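Long-range contact in nucleoside hydrolase, putative (Trypanosoma brucei, PDB 3FZ0), which belongs to the nucleoside hydrolase family and holds a calcium ion in its alpha/beta fold: residues G167-A179 with R311-G323. The protein carries 2 engineered substitutions. Numbering follows the deposited sequence.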
loop_
_atom_site.group_PDB
_atom_site.type_symbol
_atom_site.label_atom_id
_atom_site.label_comp_id
_atom_site.label_asym_id
_atom_site.label_seq_id
_atom_site.Cartn_x
_atom_site.Cartn_y
_atom_site.Cartn_z
ATOM N N GLY B 167 6.431 -6.287 17.879
ATOM C CA GLY B 167 5.028 -6.245 17.556
ATOM C C GLY B 167 4.039 -6.022 18.676
ATOM O O GLY B 167 4.400 -5.649 19.807
ATOM N N THR B 168 2.763 -6.194 18.342
ATOM C CA THR B 168 1.675 -6.005 19.291
ATOM C C THR B 168 0.755 -7.242 19.246
ATOM O O THR B 168 0.835 -8.067 18.298
ATOM C CB THR B 168 0.838 -4.771 18.923
ATOM O OG1 THR B 168 0.009 -5.105 17.797
ATOM C CG2 THR B 168 1.735 -3.583 18.580
ATOM N N SER B 169 -0.096 -7.384 20.255
ATOM C CA SER B 169 -1.139 -8.376 20.204
ATOM C C SER B 169 -2.513 -7.741 20.038
ATOM O O SER B 169 -3.497 -8.432 19.866
ATOM C CB SER B 169 -1.110 -9.286 21.427
ATOM O OG SER B 169 -1.190 -8.533 22.602
ATOM N N GLU B 170 -2.577 -6.419 20.071
ATOM C CA GLU B 170 -3.855 -5.696 20.130
ATOM C C GLU B 170 -3.768 -4.428 19.293
ATOM O O GLU B 170 -4.619 -3.563 19.385
ATOM C CB GLU B 170 -4.198 -5.311 21.590
ATOM C CG GLU B 170 -4.523 -6.473 22.542
ATOM C CD GLU B 170 -4.814 -6.012 23.968
ATOM O OE1 GLU B 170 -5.348 -4.896 24.143
ATOM O OE2 GLU B 170 -4.495 -6.749 24.927
ATOM N N SER B 171 -2.710 -4.337 18.501
ATOM C CA SER B 171 -2.310 -3.128 17.786
ATOM C C SER B 171 -2.429 -1.793 18.552
ATOM O O SER B 171 -2.811 -0.778 17.977
ATOM C CB SER B 171 -2.953 -3.081 16.384
ATOM O OG SER B 171 -4.348 -2.892 16.499
ATOM N N LYS B 172 -2.089 -1.816 19.846
ATOM C CA LYS B 172 -1.713 -0.608 20.545
ATOM C C LYS B 172 -0.282 -0.250 20.180
ATOM O O LYS B 172 0.626 -0.570 20.933
ATOM C CB LYS B 172 -1.818 -0.781 22.065
ATOM C CG LYS B 172 -3.228 -1.024 22.553
ATOM C CD LYS B 172 -3.358 -0.868 24.047
ATOM C CE LYS B 172 -4.528 -1.696 24.564
ATOM N NZ LYS B 172 -5.811 -0.948 24.489
ATOM N N GLY B 173 -0.101 0.414 19.034
ATOM C CA GLY B 173 1.223 0.762 18.527
ATOM C C GLY B 173 1.844 1.876 19.338
ATOM O O GLY B 173 1.131 2.765 19.784
ATOM N N ASN B 174 3.159 1.815 19.552
ATOM C CA ASN B 174 3.832 2.865 20.319
ATOM C C ASN B 174 4.765 3.663 19.396
ATOM O O ASN B 174 5.404 4.619 19.810
ATOM C CB ASN B 174 4.563 2.267 21.551
ATOM C CG ASN B 174 5.607 1.196 21.167
ATOM O OD1 ASN B 174 6.100 1.191 20.045
ATOM N ND2 ASN B 174 5.914 0.274 22.090
ATOM N N SER B 175 4.837 3.247 18.136
ATOM C CA SER B 175 5.606 3.960 17.124
ATOM C C SER B 175 4.721 4.739 16.130
ATOM O O SER B 175 4.849 5.952 15.994
ATOM C CB SER B 175 6.562 3.007 16.410
ATOM O OG SER B 175 7.342 3.704 15.452
ATOM N N ASN B 176 3.829 4.043 15.437
ATOM C CA ASN B 176 2.651 4.722 14.850
ATOM C C ASN B 176 1.397 4.184 15.549
ATOM O O ASN B 176 1.518 3.479 16.561
ATOM C CB ASN B 176 2.576 4.604 13.325
ATOM C CG ASN B 176 2.490 3.148 12.850
ATOM O OD1 ASN B 176 1.883 2.279 13.526
ATOM N ND2 ASN B 176 3.123 2.863 11.700
ATOM N N MET B 177 0.209 4.535 15.070
ATOM C CA MET B 177 -1.032 4.117 15.755
ATOM C C MET B 177 -1.163 2.584 15.920
ATOM O O MET B 177 -1.823 2.124 16.851
ATOM C CB MET B 177 -2.285 4.692 15.078
ATOM C CG MET B 177 -2.392 6.207 15.172
ATOM S SD MET B 177 -3.573 6.941 14.004
ATOM C CE MET B 177 -5.062 6.713 14.895
ATOM N N ALA B 178 -0.536 1.806 15.032
ATOM C CA ALA B 178 -0.767 0.372 15.014
ATOM C C ALA B 178 0.460 -0.466 15.357
ATOM O O ALA B 178 0.322 -1.617 15.819
ATOM C CB ALA B 178 -1.282 -0.028 13.695
ATOM N N ALA B 179 1.654 0.105 15.128
ATOM C CA ALA B 179 2.895 -0.694 15.125
ATOM C C ALA B 179 3.807 -0.360 16.287
ATOM O O ALA B 179 3.988 0.822 16.619
ATOM C CB ALA B 179 3.667 -0.542 13.776
ATOM N N ARG B 311 -0.406 2.747 4.900
ATOM C CA ARG B 311 0.015 4.114 5.163
ATOM C C ARG B 311 0.119 4.343 6.668
ATOM O O ARG B 311 1.160 4.742 7.149
ATOM C CB ARG B 311 -0.950 5.113 4.495
ATOM C CG ARG B 311 -0.543 6.567 4.680
ATOM C CD ARG B 311 -1.529 7.499 4.039
ATOM N NE ARG B 311 -1.300 7.607 2.596
ATOM C CZ ARG B 311 -1.900 8.489 1.792
ATOM N NH1 ARG B 311 -2.783 9.371 2.265
ATOM N NH2 ARG B 311 -1.615 8.495 0.497
ATOM N N GLU B 312 -0.962 4.099 7.410
ATOM C CA GLU B 312 -0.965 4.185 8.884
ATOM C C GLU B 312 -0.583 2.858 9.563
ATOM O O GLU B 312 -0.324 2.821 10.763
ATOM C CB GLU B 312 -2.349 4.640 9.375
ATOM C CG GLU B 312 -2.612 6.144 9.247
ATOM C CD GLU B 312 -3.199 6.566 7.906
ATOM O OE1 GLU B 312 -3.841 5.726 7.229
ATOM O OE2 GLU B 312 -3.032 7.752 7.528
ATOM N N THR B 313 -0.581 1.755 8.806
ATOM C CA THR B 313 -0.351 0.436 9.400
ATOM C C THR B 313 0.975 -0.269 9.022
ATOM O O THR B 313 1.184 -1.456 9.370
ATOM C CB THR B 313 -1.496 -0.535 9.086
ATOM O OG1 THR B 313 -1.733 -0.528 7.680
ATOM C CG2 THR B 313 -2.761 -0.139 9.804
ATOM N N ARG B 314 1.883 0.432 8.340
ATOM C CA ARG B 314 3.186 -0.180 8.038
ATOM C C ARG B 314 3.807 -0.584 9.371
ATOM O O ARG B 314 3.809 0.206 10.285
ATOM C CB ARG B 314 4.085 0.768 7.225
ATOM C CG ARG B 314 5.575 0.493 7.363
ATOM C CD ARG B 314 6.431 1.123 6.282
ATOM N NE ARG B 314 6.795 0.056 5.405
ATOM C CZ ARG B 314 7.993 -0.507 5.251
ATOM N NH1 ARG B 314 9.091 -0.092 5.870
ATOM N NH2 ARG B 314 8.064 -1.509 4.398
ATOM N N GLY B 315 4.273 -1.832 9.470
ATOM C CA GLY B 315 4.861 -2.365 10.709
ATOM C C GLY B 315 3.861 -3.071 11.621
ATOM O O GLY B 315 4.256 -3.699 12.582
ATOM N N ALA B 316 2.563 -2.965 11.330
ATOM C CA ALA B 316 1.536 -3.615 12.158
ATOM C C ALA B 316 1.743 -5.109 12.188
ATOM O O ALA B 316 2.191 -5.708 11.193
ATOM C CB ALA B 316 0.086 -3.276 11.679
ATOM N N THR B 317 1.412 -5.687 13.345
ATOM C CA THR B 317 1.335 -7.106 13.549
ATOM C C THR B 317 -0.066 -7.590 13.166
ATOM O O THR B 317 -1.053 -7.191 13.777
ATOM C CB THR B 317 1.622 -7.398 15.007
ATOM O OG1 THR B 317 2.836 -6.730 15.332
ATOM C CG2 THR B 317 1.768 -8.892 15.271
ATOM N N CYS B 318 -0.128 -8.449 12.149
ATOM C CA CYS B 318 -1.352 -9.118 11.735
ATOM C C CYS B 318 -1.439 -10.542 12.265
ATOM O O CYS B 318 -0.567 -11.354 12.013
ATOM C CB CYS B 318 -1.406 -9.141 10.211
ATOM S SG CYS B 318 -1.055 -7.503 9.578
ATOM N N ILE B 319 -2.528 -10.842 12.964
ATOM C CA ILE B 319 -2.713 -12.095 13.670
ATOM C C ILE B 319 -4.027 -12.763 13.230
ATOM O O ILE B 319 -5.066 -12.128 13.210
ATOM C CB ILE B 319 -2.747 -11.823 15.185
ATOM C CG1 ILE B 319 -1.583 -10.912 15.607
ATOM C CG2 ILE B 319 -2.791 -13.147 15.994
ATOM C CD1 ILE B 319 -1.336 -10.906 17.099
ATOM N N ASP B 320 -3.969 -14.042 12.848
ATOM C CA ASP B 320 -5.144 -14.799 12.404
ATOM C C ASP B 320 -5.852 -15.336 13.646
ATOM O O ASP B 320 -5.629 -16.465 14.057
ATOM C CB ASP B 320 -4.653 -15.952 11.510
ATOM C CG ASP B 320 -5.736 -16.533 10.607
ATOM O OD1 ASP B 320 -6.934 -16.249 10.809
ATOM O OD2 ASP B 320 -5.383 -17.284 9.670
ATOM N N TRP B 321 -6.682 -14.519 14.273
ATOM C CA TRP B 321 -7.363 -14.911 15.504
ATOM C C TRP B 321 -8.401 -16.069 15.381
ATOM O O TRP B 321 -8.621 -16.789 16.371
ATOM C CB TRP B 321 -8.001 -13.667 16.168
ATOM C CG TRP B 321 -6.984 -12.687 16.726
ATOM C CD1 TRP B 321 -6.512 -11.543 16.122
ATOM C CD2 TRP B 321 -6.306 -12.784 17.981
ATOM N NE1 TRP B 321 -5.599 -10.920 16.937
ATOM C CE2 TRP B 321 -5.444 -11.659 18.080
ATOM C CE3 TRP B 321 -6.344 -13.708 19.042
ATOM C CZ2 TRP B 321 -4.606 -11.442 19.192
ATOM C CZ3 TRP B 321 -5.513 -13.479 20.188
ATOM C CH2 TRP B 321 -4.661 -12.356 20.241
ATOM N N TYR B 322 -9.031 -16.244 14.205
ATOM C CA TYR B 322 -10.170 -17.166 14.060
ATOM C C TYR B 322 -9.928 -18.260 13.015
ATOM O O TYR B 322 -10.774 -19.127 12.788
ATOM C CB TYR B 322 -11.446 -16.380 13.668
ATOM C CG TYR B 322 -11.801 -15.246 14.606
ATOM C CD1 TYR B 322 -11.704 -13.891 14.203
ATOM C CD2 TYR B 322 -12.216 -15.523 15.917
ATOM C CE1 TYR B 322 -12.036 -12.849 15.093
ATOM C CE2 TYR B 322 -12.553 -14.495 16.801
ATOM C CZ TYR B 322 -12.475 -13.173 16.395
ATOM O OH TYR B 322 -12.811 -12.224 17.340
ATOM N N GLY B 323 -8.754 -18.204 12.383
ATOM C CA GLY B 323 -8.365 -19.143 11.356
ATOM C C GLY B 323 -8.334 -20.555 11.871
ATOM O O GLY B 323 -7.894 -20.797 12.969
HETATM O O HOH W 1 -0.126 -4.452 15.191
HETATM O O HOH W 2 -0.278 5.026 12.279
#
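N176 and R314 join the loop that follows strand 162-165 to the type II beta turn T313-A316, which leads into 317-319, an outermost strand of the mixed nucleoside hydrolase sheet within this chain. Two direct hydrogen bonds cross the contact. N176 ND2 donates to R314 O over 3.1 Å, with the acceptor close to the amide plane and the donor in the carbonyl plane. The other half of that amide is held by its own loop: OD1 takes A178 N in an Asx turn and A179 N in an Asx motif, from opposite faces, and these bonds fix how the amide is turned. Farther along, T168 N donates to T317 OG1 at an N-H...O angle of 157°; chi1 of T317 (-51°) sets OG1 anti to the carbonyl carbon, on the side where G167 and T168 pass.

Two waters add bridges. Water 1 accepts from T317 N, donates to A178 O and also bonds T168 OG1; water 2 links M177 N to E312 O.

The packing is small and buried. A178 CB meets A316 CB at 4.1 Å, A179 CB sits against the G315 backbone, and I319 CD1 reaches T168 O and S169 CA. T313 OG1 is hydrogen-bonded to T313 OG1 of the second subunit, another copy of this protein. At the far end S169 O lies at the edge of the W321 ring, near its plane, 3.3 Å from CZ2.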